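PDB 2HTA: putative enzyme related to aldose 1-epimerase from Salmonella typhimurium, which probably interconverts the alpha and beta anomers of glucose 6-phosphate and related hexose 6-phosphates, acting as a monomeric mutarotase. Local coordinates for residues Thr30-Arg35 and Val46-Val51; Gly129-Phe134 and Arg155-Lys160; Asp42-Asp47 and Phe55-Ala60; Lys19-Pro24 and Gln50-Phe55; Thr161-Leu166 and Ala301-Val306. All blocks are in the same frame, centred on the assembly; numbering follows the deposited sequence.

Contact 1: Thr30-Arg35 and Val46-Val51; sequences TPVLSR and VDHPQV
At the open end of the antiparallel hairpin made by strands 33-38 and 41-48, Val32 and Leu33 lie against Val46, Asp47 and His48. Asp47 N donates to Val32 O over 2.8 Å in a nearly straight bond (169° at the hydrogen), and the donor lies in the carbonyl plane. The same oxygen also receives a CA-H...O contact from Val46. Leu33 and Val46 form a non-hydrogen-bonded pair whose side chains run side by side, with Leu33 CD2 pressed tightly against Val46 CG2 at 3.4 Å. Val32 lies over the backbone of Asp47 and His48: its CG1, anti to the carbonyl carbon (chi1 -54°), rests 3.9 Å from His48 CA and reaches the imidazole obliquely at CD2. That ring is held at both nitrogens, ND1 accepting from Gln50 N at 2.9 Å and NE2 bonding to Asp126 O. On the other segment, Thr30 OG1 accepts from Val32 N at 3.2 Å, an ST turn leading into the strand. Val130 of strand 130-137 packs on Val32, Val46 and His48 alike. From His48 to Val51 a type I beta turn reverses the chain, as expected of an antiparallel beta meander.

Contact 2: Gly129-Phe134 and Arg155-Lys160; sequences GVMLTF and RFKVGK
Phe134 and Phe156 meet on the buried face of two neighbouring antiparallel strands, 130-137 and 151-158, in the large sheet of the mutarotase beta-sandwich. Their rings are almost perpendicular (87°) with centroids 5.7 Å apart, and Phe134 CD1 approaches Phe156 CE1 obliquely at 3.5 Å. A first torsion near -60° in both residues turns the two rings to this same buried face, where the side chains cross at about a right angle. Phe55 of the facing sheet packs against each of them, edge-to-face with Phe156. Leu132 and Val158 continue this apolar face, Leu132 CD1 lying 4.3 Å from Val158 CG2. That methyl of Val158 sits between its own backbone N and carbonyl carbon, and is thereby brought to 4.1 Å from Val130 CB. Two hydrogen-bonded pairs, Val130 with Val158 and Leu132 with Phe156, fix the register through four backbone bonds. On the reverse, more exposed face, Met131 and Lys157 run alongside each other; the methionine bends at its last torsion, leaving CE 4.0 Å from Lys157 CE. The extended Arg155 chain passes beside Thr133, with Arg155 CG 3.8 Å from Thr133 OG1, and carries its guanidinium to a salt bridge with Glu167. Just before Val130, Gly129, whose backbone angles suit glycine alone, brings its CA to 3.4 Å from Val158 O.

Contact 3: Asp42-Asp47 and Phe55-Ala60; sequences DLIVVD and FALQGA
Ile44 and Phe55 share one face of their two strands, their CB atoms 4.3 Å apart, and Leu57 extends this apolar patch toward the turn. Ile44 CG1, anti to the carbonyl carbon (chi1 -54°), points to Leu57 CD2 at 3.9 Å, the two side chains crossing at a slant. The Phe55 ring, which lies between two sheets, offers its edge to the neighbouring strand: Ile44 O lies in the ring plane, 3.7 Å from CD2, and Val46 CG2 also approaches near that plane. On the other face Leu43 and Ala56 form a non-hydrogen-bonded pair, Leu43 CD2 resting 3.9 Å from Ala56 CB; Ile20 of helix 14-22 and Leu23 cover Leu43 there. The two segments belong to the beta hairpin of strands 41-48 and 51-56, in the five-stranded antiparallel sheet that packs on the larger sheet of strands 130-137 and 151-158. Ile44 and Phe55 exchange both backbone bonds, and these are bent rather than straight, 148° at the hydrogen of Ile44 N and 140° at that of Phe55 N. Farther out Leu57 N donates to Asp42 O at 3.1 Å, while the CD1 branch of Leu57 lies beside Asp42 CB. Asp42 O is gripped a second time by a water that donates to it at 2.8 Å and accepts from Gln58 N, bridging the strand to the type II turn Leu57-Ala60. The Asp42 carboxylate itself turns to Arg35, with which its OD1 forms a salt bridge.

Contact 4: Lys19-Pro24 and Gln50-Phe55; sequences KIFALP and QVKASF
Ser54 OG, hydrogen-bonded to Ser64 OG on the adjoining strand, lies under Ile20 of the N-terminal helix, with Ile20 CG2 at 3.9 Å and CD1 at 4.1 Å. A first torsion of 55° sets this hydroxyl between the serine's own backbone N and carbonyl carbon, on the helix side of the strand, and Ser54 CB takes a further contact from Ile20 CG2. Next to it Phe21 reaches the strand with the far end of its ring. Phe21 CZ comes to 3.5 Å from both Ala53 N and Ala53 O, the nitrogen lying in the ring plane at the edge and the oxygen obliquely placed. Helix 14-22 thus lies across the outer side of the antiparallel sheet that contains strands 41-48, 51-56 and 61-67, and Val45 and Ser64 on the flanking strands also touch Phe21. Lys52 supplies aliphatic rather than charged contact: its CB is 3.7 Å from Phe21 CZ, and its CD stands over one face of the ring. The lysine chain is extended beyond CG and crosses the phenyl group at a slant, leading its end away from the helix. Val45 and Leu76 also touch Ile20.

Contact 5: Thr161-Leu166 and Ala301-Val306; sequences TCEIEL and AQTICV
Strands 162-169 and 298-308 run antiparallel, their local axes 4.7 Å apart at 175°, and four backbone bonds join Cys162 with Ile304 and Ile164 with Gln302. The shortest are Ile304 N to Cys162 O and Ile164 N to Gln302 O, both 2.8 Å. On the inner face Ile164 and Ile304 lean together at their ends, CD1 to CD1 at 4.2 Å, and Cys162 CB lies beside Ile304 CB. In both isoleucines CG1 is anti to the carbonyl carbon (chi1 -58° in Ile164 and -47° in Ile304), and the two side chains cross at a slant. Leu62 of the facing sheet covers Cys162 and Ile164, while Trp65 covers Cys162 and Ile304; from strand 172-183, Leu178 touches Ile164 and Phe182 touches Ile304. On the other face Glu163 and Thr303 stand side by side, Glu163 CG 3.6 Å from Thr303 OG1. Ala301 CB tucks in close to Ile164 O at 3.3 Å, and Thr161 CB meets Ile304 O at the same distance. The buried Gln302 amide is held at both ends, OE1 by Ser180 OG and NE2 by Thr283 OG1. These partners neighbour His179 and Glu282 in sequence, the inferred active-site residues, and the Gln302 side chain lies about 6 Å from that of Glu282. This is consistent with a place in the second shell of the probable catalytic residues of the galactose mutarotase-like beta-sandwich.

Along the chain, contacts 1, 3 and 4 come first and interlock: contacts 1 and 3 share strand 41-48, contacts 3 and 4 share strand 51-56, and their centres lie 8 to 12 Å apart. Contacts 1 and 3 pair strands of one antiparallel sheet, and contact 4 lays helix 14-22 on its outer side. Contacts 2 and 5 follow, centres about 9 Å apart, in the larger sheet, where strands 151-158 and 162-169 are neighbours. The two sheets meet where Phe55 of contacts 3 and 4 packs on Phe134 and Phe156 of contact 2. Contact 5, centred 17 to 19 Å from contacts 1, 3 and 4, lies nearest the inferred active site, whereas the early sheet packs on a face of the larger one.

Contact 1: Thr30-Arg35 and Val46-Val51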
# COMPACT_ATOMS: atom_id res chain seq x y z
N THR A 30 19.42 -12.60 8.14
CA THR A 30 19.90 -12.10 9.43
C THR A 30 19.09 -12.79 10.51
O THR A 30 18.16 -13.54 10.20
CB THR A 30 19.69 -10.54 9.57
OG1 THR A 30 18.31 -10.27 9.77
CG2 THR A 30 20.22 -9.79 8.38
N PRO A 31 19.40 -12.55 11.80
CA PRO A 31 18.57 -13.25 12.79
C PRO A 31 17.07 -12.95 12.67
O PRO A 31 16.25 -13.78 13.09
CB PRO A 31 19.12 -12.71 14.15
CG PRO A 31 20.55 -12.32 13.81
CD PRO A 31 20.47 -11.76 12.43
N VAL A 32 16.67 -11.80 12.10
CA VAL A 32 15.25 -11.50 12.03
C VAL A 32 14.64 -11.57 10.63
O VAL A 32 13.44 -11.55 10.51
CB VAL A 32 14.89 -10.17 12.70
CG1 VAL A 32 15.43 -10.15 14.15
CG2 VAL A 32 15.49 -9.06 11.88
N LEU A 33 15.49 -11.62 9.62
CA LEU A 33 15.08 -11.52 8.21
C LEU A 33 15.34 -12.84 7.54
O LEU A 33 16.46 -13.35 7.57
CB LEU A 33 15.92 -10.49 7.49
CG LEU A 33 15.52 -9.01 7.51
CD1 LEU A 33 16.57 -8.19 6.71
CD2 LEU A 33 14.10 -8.80 7.00
N SER A 34 14.32 -13.37 6.88
CA SER A 34 14.47 -14.61 6.13
C SER A 34 13.77 -14.46 4.80
O SER A 34 12.89 -13.62 4.66
CB SER A 34 13.83 -15.78 6.90
OG SER A 34 12.40 -15.59 7.09
N ARG A 35 14.24 -15.21 3.82
CA ARG A 35 13.46 -15.46 2.61
C ARG A 35 12.65 -16.78 2.66
O ARG A 35 13.15 -17.84 3.10
CB ARG A 35 14.32 -15.47 1.35
CG ARG A 35 13.43 -15.93 0.14
CD ARG A 35 14.06 -15.84 -1.21
NE ARG A 35 15.19 -16.74 -1.45
CZ ARG A 35 15.16 -17.91 -2.09
NH1 ARG A 35 14.04 -18.46 -2.55
NH2 ARG A 35 16.33 -18.56 -2.23
N VAL A 46 10.08 -10.51 8.17
CA VAL A 46 10.69 -9.90 9.33
C VAL A 46 10.00 -10.51 10.56
O VAL A 46 8.81 -10.31 10.80
CB VAL A 46 10.46 -8.34 9.35
CG1 VAL A 46 11.03 -7.69 10.67
CG2 VAL A 46 11.07 -7.65 8.12
N ASP A 47 10.75 -11.25 11.36
CA ASP A 47 10.17 -11.77 12.58
C ASP A 47 11.12 -11.26 13.69
O ASP A 47 12.14 -11.89 14.00
CB ASP A 47 10.16 -13.30 12.51
CG ASP A 47 9.53 -13.95 13.75
OD1 ASP A 47 9.31 -13.28 14.78
OD2 ASP A 47 9.27 -15.18 13.70
N HIS A 48 10.80 -10.08 14.22
CA HIS A 48 11.70 -9.36 15.13
C HIS A 48 10.95 -9.26 16.45
O HIS A 48 9.71 -9.26 16.45
CB HIS A 48 11.93 -7.97 14.48
CG HIS A 48 12.75 -7.02 15.28
ND1 HIS A 48 12.25 -6.28 16.34
CD2 HIS A 48 14.02 -6.60 15.11
CE1 HIS A 48 13.18 -5.47 16.79
NE2 HIS A 48 14.28 -5.66 16.08
N PRO A 49 11.67 -9.14 17.59
CA PRO A 49 10.95 -9.04 18.88
C PRO A 49 9.92 -7.90 19.01
O PRO A 49 8.93 -8.04 19.77
CB PRO A 49 12.09 -8.83 19.88
CG PRO A 49 13.22 -9.58 19.28
CD PRO A 49 13.12 -9.13 17.81
N GLN A 50 10.14 -6.78 18.30
CA GLN A 50 9.25 -5.64 18.41
C GLN A 50 8.28 -5.49 17.22
O GLN A 50 7.44 -4.60 17.22
CB GLN A 50 10.12 -4.36 18.45
CG GLN A 50 11.04 -4.30 19.68
CD GLN A 50 10.18 -4.21 20.90
OE1 GLN A 50 9.54 -3.18 21.12
NE2 GLN A 50 10.03 -5.29 21.60
N VAL A 51 8.40 -6.35 16.21
CA VAL A 51 7.55 -6.20 15.00
C VAL A 51 7.60 -7.45 14.11
O VAL A 51 8.64 -8.05 13.93
CB VAL A 51 8.05 -4.97 14.14
CG1 VAL A 51 9.60 -5.02 13.82
CG2 VAL A 51 7.16 -4.80 12.85

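Contact 2: Gly129-Phe134 and Arg155-Lys160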
# COMPACT_ATOMS: atom_id res chain seq x y z
N GLY A 129 13.79 -2.24 15.32
CA GLY A 129 13.08 -2.77 14.14
C GLY A 129 14.06 -2.93 13.00
O GLY A 129 15.27 -3.12 13.24
N VAL A 130 13.55 -2.83 11.74
CA VAL A 130 14.35 -3.17 10.57
C VAL A 130 14.13 -2.12 9.48
O VAL A 130 13.02 -1.58 9.37
CB VAL A 130 13.97 -4.58 10.01
CG1 VAL A 130 14.90 -4.96 8.86
CG2 VAL A 130 14.10 -5.64 11.09
N MET A 131 15.17 -1.80 8.73
CA MET A 131 15.04 -0.91 7.54
C MET A 131 15.36 -1.72 6.33
O MET A 131 16.32 -2.50 6.38
CB MET A 131 16.10 0.22 7.61
CG MET A 131 15.99 1.18 8.80
SD MET A 131 17.45 2.36 8.72
CE MET A 131 17.26 3.08 7.06
N LEU A 132 14.64 -1.51 5.22
CA LEU A 132 14.92 -2.29 4.01
C LEU A 132 14.80 -1.38 2.79
O LEU A 132 13.94 -0.48 2.78
CB LEU A 132 13.87 -3.41 3.82
CG LEU A 132 13.67 -4.49 4.90
CD1 LEU A 132 12.63 -3.99 5.89
CD2 LEU A 132 13.16 -5.76 4.21
N THR A 133 15.65 -1.62 1.79
CA THR A 133 15.58 -0.86 0.53
C THR A 133 15.45 -1.86 -0.58
O THR A 133 16.29 -2.74 -0.73
CB THR A 133 16.83 -0.10 0.30
OG1 THR A 133 17.02 0.83 1.38
CG2 THR A 133 16.70 0.69 -0.98
N PHE A 134 14.40 -1.70 -1.39
CA PHE A 134 14.17 -2.53 -2.58
C PHE A 134 14.41 -1.66 -3.81
O PHE A 134 14.17 -0.42 -3.78
CB PHE A 134 12.72 -3.03 -2.58
CG PHE A 134 12.39 -3.99 -1.49
CD1 PHE A 134 11.94 -3.53 -0.21
CD2 PHE A 134 12.55 -5.35 -1.69
CE1 PHE A 134 11.61 -4.47 0.82
CE2 PHE A 134 12.20 -6.27 -0.67
CZ PHE A 134 11.75 -5.84 0.56
N ARG A 155 11.92 2.34 0.17
CA ARG A 155 12.62 2.22 1.47
C ARG A 155 11.57 2.11 2.52
O ARG A 155 10.62 2.91 2.52
CB ARG A 155 13.49 3.47 1.70
CG ARG A 155 14.56 3.67 0.62
CD ARG A 155 15.46 4.84 1.00
NE ARG A 155 16.70 4.83 0.23
CZ ARG A 155 16.87 5.51 -0.90
NH1 ARG A 155 18.04 5.44 -1.54
NH2 ARG A 155 15.90 6.27 -1.36
N PHE A 156 11.68 1.08 3.37
CA PHE A 156 10.74 0.82 4.45
C PHE A 156 11.43 0.89 5.79
O PHE A 156 12.60 0.52 5.88
CB PHE A 156 10.21 -0.60 4.32
CG PHE A 156 9.43 -0.81 3.07
CD1 PHE A 156 10.08 -1.12 1.88
CD2 PHE A 156 8.04 -0.62 3.07
CE1 PHE A 156 9.32 -1.31 0.67
CE2 PHE A 156 7.29 -0.84 1.87
CZ PHE A 156 7.95 -1.16 0.70
N LYS A 157 10.72 1.34 6.81
CA LYS A 157 11.18 1.23 8.22
C LYS A 157 10.07 0.53 8.97
O LYS A 157 8.97 1.05 9.02
CB LYS A 157 11.42 2.63 8.78
CG LYS A 157 12.50 3.35 8.07
CD LYS A 157 12.97 4.54 8.96
CE LYS A 157 14.15 5.27 8.35
NZ LYS A 157 14.47 6.45 9.19
N VAL A 158 10.29 -0.69 9.47
CA VAL A 158 9.23 -1.39 10.15
C VAL A 158 9.61 -1.60 11.59
O VAL A 158 10.66 -2.14 11.89
CB VAL A 158 8.81 -2.74 9.45
CG1 VAL A 158 8.27 -2.43 8.03
CG2 VAL A 158 10.00 -3.71 9.32
N GLY A 159 8.78 -1.10 12.47
CA GLY A 159 9.04 -1.16 13.89
C GLY A 159 7.79 -0.82 14.63
O GLY A 159 6.70 -1.28 14.30
N LYS A 160 7.93 0.01 15.66
CA LYS A 160 6.74 0.57 16.37
C LYS A 160 5.84 1.38 15.41
O LYS A 160 4.61 1.44 15.56
CB LYS A 160 7.26 1.49 17.50
CG LYS A 160 6.17 2.19 18.29
CD LYS A 160 6.74 2.97 19.53
CE LYS A 160 7.73 4.02 19.07
NZ LYS A 160 8.10 5.10 20.10

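Contact 3: Asp42-Asp47 and Phe55-Ala60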
# COMPACT_ATOMS: atom_id res chain seq x y z
N ASP A 42 8.71 -15.22 -4.04
CA ASP A 42 9.67 -15.14 -2.99
C ASP A 42 9.24 -14.02 -2.02
O ASP A 42 8.86 -12.95 -2.49
CB ASP A 42 11.01 -14.81 -3.58
CG ASP A 42 11.65 -16.04 -4.19
OD1 ASP A 42 11.36 -17.17 -3.70
OD2 ASP A 42 12.42 -15.89 -5.14
N LEU A 43 9.24 -14.33 -0.72
CA LEU A 43 8.83 -13.37 0.34
C LEU A 43 10.02 -13.06 1.27
O LEU A 43 10.83 -13.94 1.53
CB LEU A 43 7.69 -13.93 1.22
CG LEU A 43 6.50 -14.49 0.43
CD1 LEU A 43 5.36 -14.95 1.36
CD2 LEU A 43 5.96 -13.40 -0.55
N ILE A 44 10.09 -11.83 1.74
CA ILE A 44 11.03 -11.43 2.78
C ILE A 44 10.22 -11.23 4.06
O ILE A 44 9.28 -10.43 4.11
CB ILE A 44 11.80 -10.13 2.41
CG1 ILE A 44 12.50 -10.26 1.02
CG2 ILE A 44 12.72 -9.73 3.58
CD1 ILE A 44 13.63 -11.35 0.95
N VAL A 45 10.58 -11.99 5.10
CA VAL A 45 9.79 -12.03 6.29
C VAL A 45 10.63 -11.50 7.47
O VAL A 45 11.74 -11.96 7.69
CB VAL A 45 9.27 -13.47 6.61
CG1 VAL A 45 8.52 -13.46 7.92
CG2 VAL A 45 8.37 -14.03 5.45
N VAL A 46 10.08 -10.51 8.17
CA VAL A 46 10.69 -9.90 9.33
C VAL A 46 10.00 -10.51 10.56
O VAL A 46 8.81 -10.31 10.80
CB VAL A 46 10.46 -8.34 9.35
CG1 VAL A 46 11.03 -7.69 10.67
CG2 VAL A 46 11.07 -7.65 8.12
N ASP A 47 10.75 -11.25 11.36
CA ASP A 47 10.17 -11.77 12.58
C ASP A 47 11.12 -11.26 13.69
O ASP A 47 12.14 -11.89 14.00
CB ASP A 47 10.16 -13.30 12.51
CG ASP A 47 9.53 -13.95 13.75
OD1 ASP A 47 9.31 -13.28 14.78
OD2 ASP A 47 9.27 -15.18 13.70
N PHE A 55 7.01 -9.08 3.11
CA PHE A 55 7.02 -8.41 1.84
C PHE A 55 7.04 -9.47 0.75
O PHE A 55 7.58 -10.55 0.95
CB PHE A 55 8.34 -7.67 1.68
CG PHE A 55 8.55 -6.53 2.63
CD1 PHE A 55 8.29 -5.21 2.24
CD2 PHE A 55 9.08 -6.77 3.90
CE1 PHE A 55 8.49 -4.14 3.16
CE2 PHE A 55 9.30 -5.73 4.81
CZ PHE A 55 9.02 -4.42 4.44
N ALA A 56 6.52 -9.14 -0.44
CA ALA A 56 6.90 -9.91 -1.61
C ALA A 56 7.98 -9.11 -2.33
O ALA A 56 7.90 -7.86 -2.44
CB ALA A 56 5.67 -10.11 -2.54
N LEU A 57 8.96 -9.83 -2.91
CA LEU A 57 9.91 -9.20 -3.82
C LEU A 57 9.17 -8.63 -5.00
O LEU A 57 9.55 -7.55 -5.52
CB LEU A 57 10.99 -10.17 -4.33
CG LEU A 57 12.00 -10.57 -3.24
CD1 LEU A 57 12.97 -11.65 -3.75
CD2 LEU A 57 12.81 -9.33 -2.73
N GLN A 58 8.15 -9.35 -5.47
CA GLN A 58 7.29 -8.83 -6.54
C GLN A 58 6.53 -7.60 -6.10
O GLN A 58 5.72 -7.65 -5.16
CB GLN A 58 6.33 -9.92 -7.04
CG GLN A 58 5.45 -9.45 -8.17
CD GLN A 58 4.74 -10.63 -8.76
OE1 GLN A 58 5.34 -11.41 -9.47
NE2 GLN A 58 3.48 -10.77 -8.45
N GLY A 59 6.78 -6.46 -6.74
CA GLY A 59 6.17 -5.22 -6.30
C GLY A 59 6.75 -4.56 -5.05
O GLY A 59 6.14 -3.60 -4.54
N ALA A 60 7.89 -5.05 -4.55
CA ALA A 60 8.39 -4.64 -3.20
C ALA A 60 7.18 -4.41 -2.31
O ALA A 60 7.00 -3.30 -1.75
CB ALA A 60 9.22 -3.36 -3.29
O HOH W 1 7.73 -12.14 -4.91

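Contact 4: Lys19-Pro24 and Gln50-Phe55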
# COMPACT_ATOMS: atom_id res chain seq x y z
N LYS A 19 -0.28 -17.79 7.72
CA LYS A 19 0.27 -18.73 6.71
C LYS A 19 1.72 -18.37 6.29
O LYS A 19 2.62 -19.22 6.24
CB LYS A 19 -0.63 -18.77 5.49
CG LYS A 19 -1.90 -19.61 5.67
CD LYS A 19 -2.49 -19.99 4.26
N ILE A 20 1.96 -17.07 6.13
CA ILE A 20 3.23 -16.61 5.64
C ILE A 20 4.27 -16.87 6.74
O ILE A 20 5.38 -17.32 6.48
CB ILE A 20 3.13 -15.07 5.29
CG1 ILE A 20 2.28 -14.91 4.03
CG2 ILE A 20 4.56 -14.47 5.13
CD1 ILE A 20 1.88 -13.46 3.70
N PHE A 21 3.90 -16.54 7.97
CA PHE A 21 4.89 -16.67 9.07
C PHE A 21 5.10 -18.15 9.49
O PHE A 21 6.05 -18.46 10.20
CB PHE A 21 4.44 -15.84 10.26
CG PHE A 21 4.75 -14.38 10.09
CD1 PHE A 21 5.93 -13.86 10.58
CD2 PHE A 21 3.88 -13.56 9.37
CE1 PHE A 21 6.27 -12.52 10.38
CE2 PHE A 21 4.21 -12.19 9.17
CZ PHE A 21 5.41 -11.70 9.69
N ALA A 22 4.23 -19.04 8.99
CA ALA A 22 4.40 -20.49 9.22
C ALA A 22 5.30 -21.13 8.18
O ALA A 22 5.76 -22.27 8.36
CB ALA A 22 3.01 -21.17 9.24
N LEU A 23 5.61 -20.40 7.09
CA LEU A 23 6.44 -20.95 6.00
C LEU A 23 7.88 -21.30 6.42
O LEU A 23 8.44 -20.63 7.32
CB LEU A 23 6.48 -19.97 4.82
CG LEU A 23 5.19 -19.66 4.08
CD1 LEU A 23 5.41 -18.48 3.19
CD2 LEU A 23 4.74 -20.83 3.26
N PRO A 24 8.49 -22.36 5.80
CA PRO A 24 9.88 -22.74 6.07
C PRO A 24 10.81 -21.61 5.65
O PRO A 24 10.53 -20.92 4.66
CB PRO A 24 10.13 -23.93 5.11
CG PRO A 24 8.85 -24.37 4.70
CD PRO A 24 7.86 -23.28 4.83
N GLN A 50 10.14 -6.78 18.30
CA GLN A 50 9.25 -5.64 18.41
C GLN A 50 8.28 -5.49 17.22
O GLN A 50 7.44 -4.60 17.22
CB GLN A 50 10.12 -4.36 18.45
CG GLN A 50 11.04 -4.30 19.68
CD GLN A 50 10.18 -4.21 20.90
OE1 GLN A 50 9.54 -3.18 21.12
NE2 GLN A 50 10.03 -5.29 21.60
N VAL A 51 8.40 -6.35 16.21
CA VAL A 51 7.55 -6.20 15.00
C VAL A 51 7.60 -7.45 14.11
O VAL A 51 8.64 -8.05 13.93
CB VAL A 51 8.05 -4.97 14.14
CG1 VAL A 51 9.60 -5.02 13.82
CG2 VAL A 51 7.16 -4.80 12.85
N LYS A 52 6.46 -7.78 13.52
CA LYS A 52 6.38 -8.81 12.50
C LYS A 52 5.90 -8.14 11.22
O LYS A 52 4.96 -7.37 11.26
CB LYS A 52 5.36 -9.88 12.91
CG LYS A 52 5.90 -10.79 14.01
CD LYS A 52 4.86 -11.85 14.35
CE LYS A 52 5.42 -12.80 15.44
NZ LYS A 52 4.34 -13.53 16.18
N ALA A 53 6.57 -8.41 10.11
CA ALA A 53 6.16 -7.80 8.83
C ALA A 53 6.61 -8.71 7.70
O ALA A 53 7.51 -9.56 7.86
CB ALA A 53 6.86 -6.41 8.69
N SER A 54 6.02 -8.55 6.52
CA SER A 54 6.48 -9.43 5.43
C SER A 54 6.26 -8.68 4.13
O SER A 54 5.41 -7.78 4.05
CB SER A 54 5.69 -10.76 5.41
OG SER A 54 4.27 -10.55 5.34
N PHE A 55 7.01 -9.08 3.11
CA PHE A 55 7.02 -8.41 1.84
C PHE A 55 7.04 -9.47 0.75
O PHE A 55 7.58 -10.55 0.95
CB PHE A 55 8.34 -7.67 1.68
CG PHE A 55 8.55 -6.53 2.63
CD1 PHE A 55 8.29 -5.21 2.24
CD2 PHE A 55 9.08 -6.77 3.90
CE1 PHE A 55 8.49 -4.14 3.16
CE2 PHE A 55 9.30 -5.73 4.81
CZ PHE A 55 9.02 -4.42 4.44

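Contact 5: Thr161-Leu166 and Ala301-Val306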
# COMPACT_ATOMS: atom_id res chain seq x y z
N THR A 161 6.46 2.05 14.45
CA THR A 161 5.70 2.67 13.40
C THR A 161 6.17 2.06 12.06
O THR A 161 7.12 1.24 11.99
CB THR A 161 5.92 4.18 13.33
OG1 THR A 161 7.28 4.45 13.02
CG2 THR A 161 5.50 4.93 14.65
N CYS A 162 5.54 2.47 10.97
CA CYS A 162 5.93 1.91 9.67
C CYS A 162 6.11 3.09 8.72
O CYS A 162 5.21 3.92 8.62
CB CYS A 162 4.81 0.99 9.19
SG CYS A 162 5.16 0.27 7.52
N GLU A 163 7.28 3.21 8.09
CA GLU A 163 7.52 4.27 7.12
C GLU A 163 7.73 3.64 5.76
O GLU A 163 8.37 2.59 5.64
CB GLU A 163 8.72 5.12 7.47
CG GLU A 163 8.65 5.62 8.90
CD GLU A 163 9.91 6.41 9.26
OE1 GLU A 163 10.61 6.88 8.30
OE2 GLU A 163 10.18 6.54 10.48
N ILE A 164 7.17 4.29 4.74
CA ILE A 164 7.27 3.81 3.35
C ILE A 164 7.71 5.02 2.55
O ILE A 164 7.11 6.07 2.69
CB ILE A 164 5.92 3.28 2.85
CG1 ILE A 164 5.45 2.15 3.79
CG2 ILE A 164 6.06 2.74 1.36
CD1 ILE A 164 3.94 1.88 3.78
N GLU A 165 8.79 4.91 1.78
CA GLU A 165 9.20 6.04 0.94
C GLU A 165 9.52 5.50 -0.45
O GLU A 165 10.35 4.60 -0.61
CB GLU A 165 10.43 6.71 1.54
CG GLU A 165 11.03 7.87 0.67
CD GLU A 165 12.37 8.37 1.23
OE1 GLU A 165 13.36 7.60 1.26
OE2 GLU A 165 12.44 9.54 1.64
N LEU A 166 8.81 6.01 -1.45
CA LEU A 166 9.06 5.69 -2.85
C LEU A 166 9.83 6.81 -3.58
O LEU A 166 9.44 7.98 -3.54
CB LEU A 166 7.71 5.48 -3.55
CG LEU A 166 7.86 5.06 -5.01
CD1 LEU A 166 8.41 3.61 -5.17
CD2 LEU A 166 6.50 5.24 -5.72
N ALA A 301 5.75 9.47 0.15
CA ALA A 301 5.96 8.74 1.43
C ALA A 301 4.72 8.69 2.25
O ALA A 301 3.90 9.62 2.25
CB ALA A 301 7.12 9.35 2.26
N GLN A 302 4.61 7.59 2.99
CA GLN A 302 3.53 7.38 3.94
C GLN A 302 4.13 6.81 5.27
O GLN A 302 5.00 5.94 5.20
CB GLN A 302 2.55 6.39 3.33
CG GLN A 302 1.33 6.12 4.25
CD GLN A 302 0.37 5.13 3.70
OE1 GLN A 302 0.29 4.01 4.20
NE2 GLN A 302 -0.38 5.53 2.64
N THR A 303 3.70 7.33 6.42
CA THR A 303 4.04 6.82 7.73
C THR A 303 2.73 6.43 8.41
O THR A 303 1.71 7.09 8.26
CB THR A 303 4.86 7.87 8.52
OG1 THR A 303 6.11 8.01 7.84
CG2 THR A 303 5.14 7.38 9.96
N ILE A 304 2.78 5.26 9.05
CA ILE A 304 1.65 4.70 9.75
C ILE A 304 1.98 4.55 11.24
O ILE A 304 3.06 4.02 11.62
CB ILE A 304 1.29 3.30 9.17
CG1 ILE A 304 1.23 3.33 7.64
CG2 ILE A 304 -0.05 2.81 9.83
CD1 ILE A 304 1.26 1.90 6.97
N CYS A 305 1.03 4.95 12.07
CA CYS A 305 1.22 4.95 13.55
C CYS A 305 -0.09 4.42 14.13
O CYS A 305 -1.19 4.81 13.69
CB CYS A 305 1.45 6.42 13.98
SG CYS A 305 1.65 6.64 15.69
N VAL A 306 -0.01 3.52 15.11
CA VAL A 306 -1.20 3.03 15.79
C VAL A 306 -1.32 3.60 17.21
O VAL A 306 -0.32 3.73 17.91
CB VAL A 306 -1.21 1.48 15.87
CG1 VAL A 306 -2.53 1.01 16.49
CG2 VAL A 306 -1.06 0.92 14.51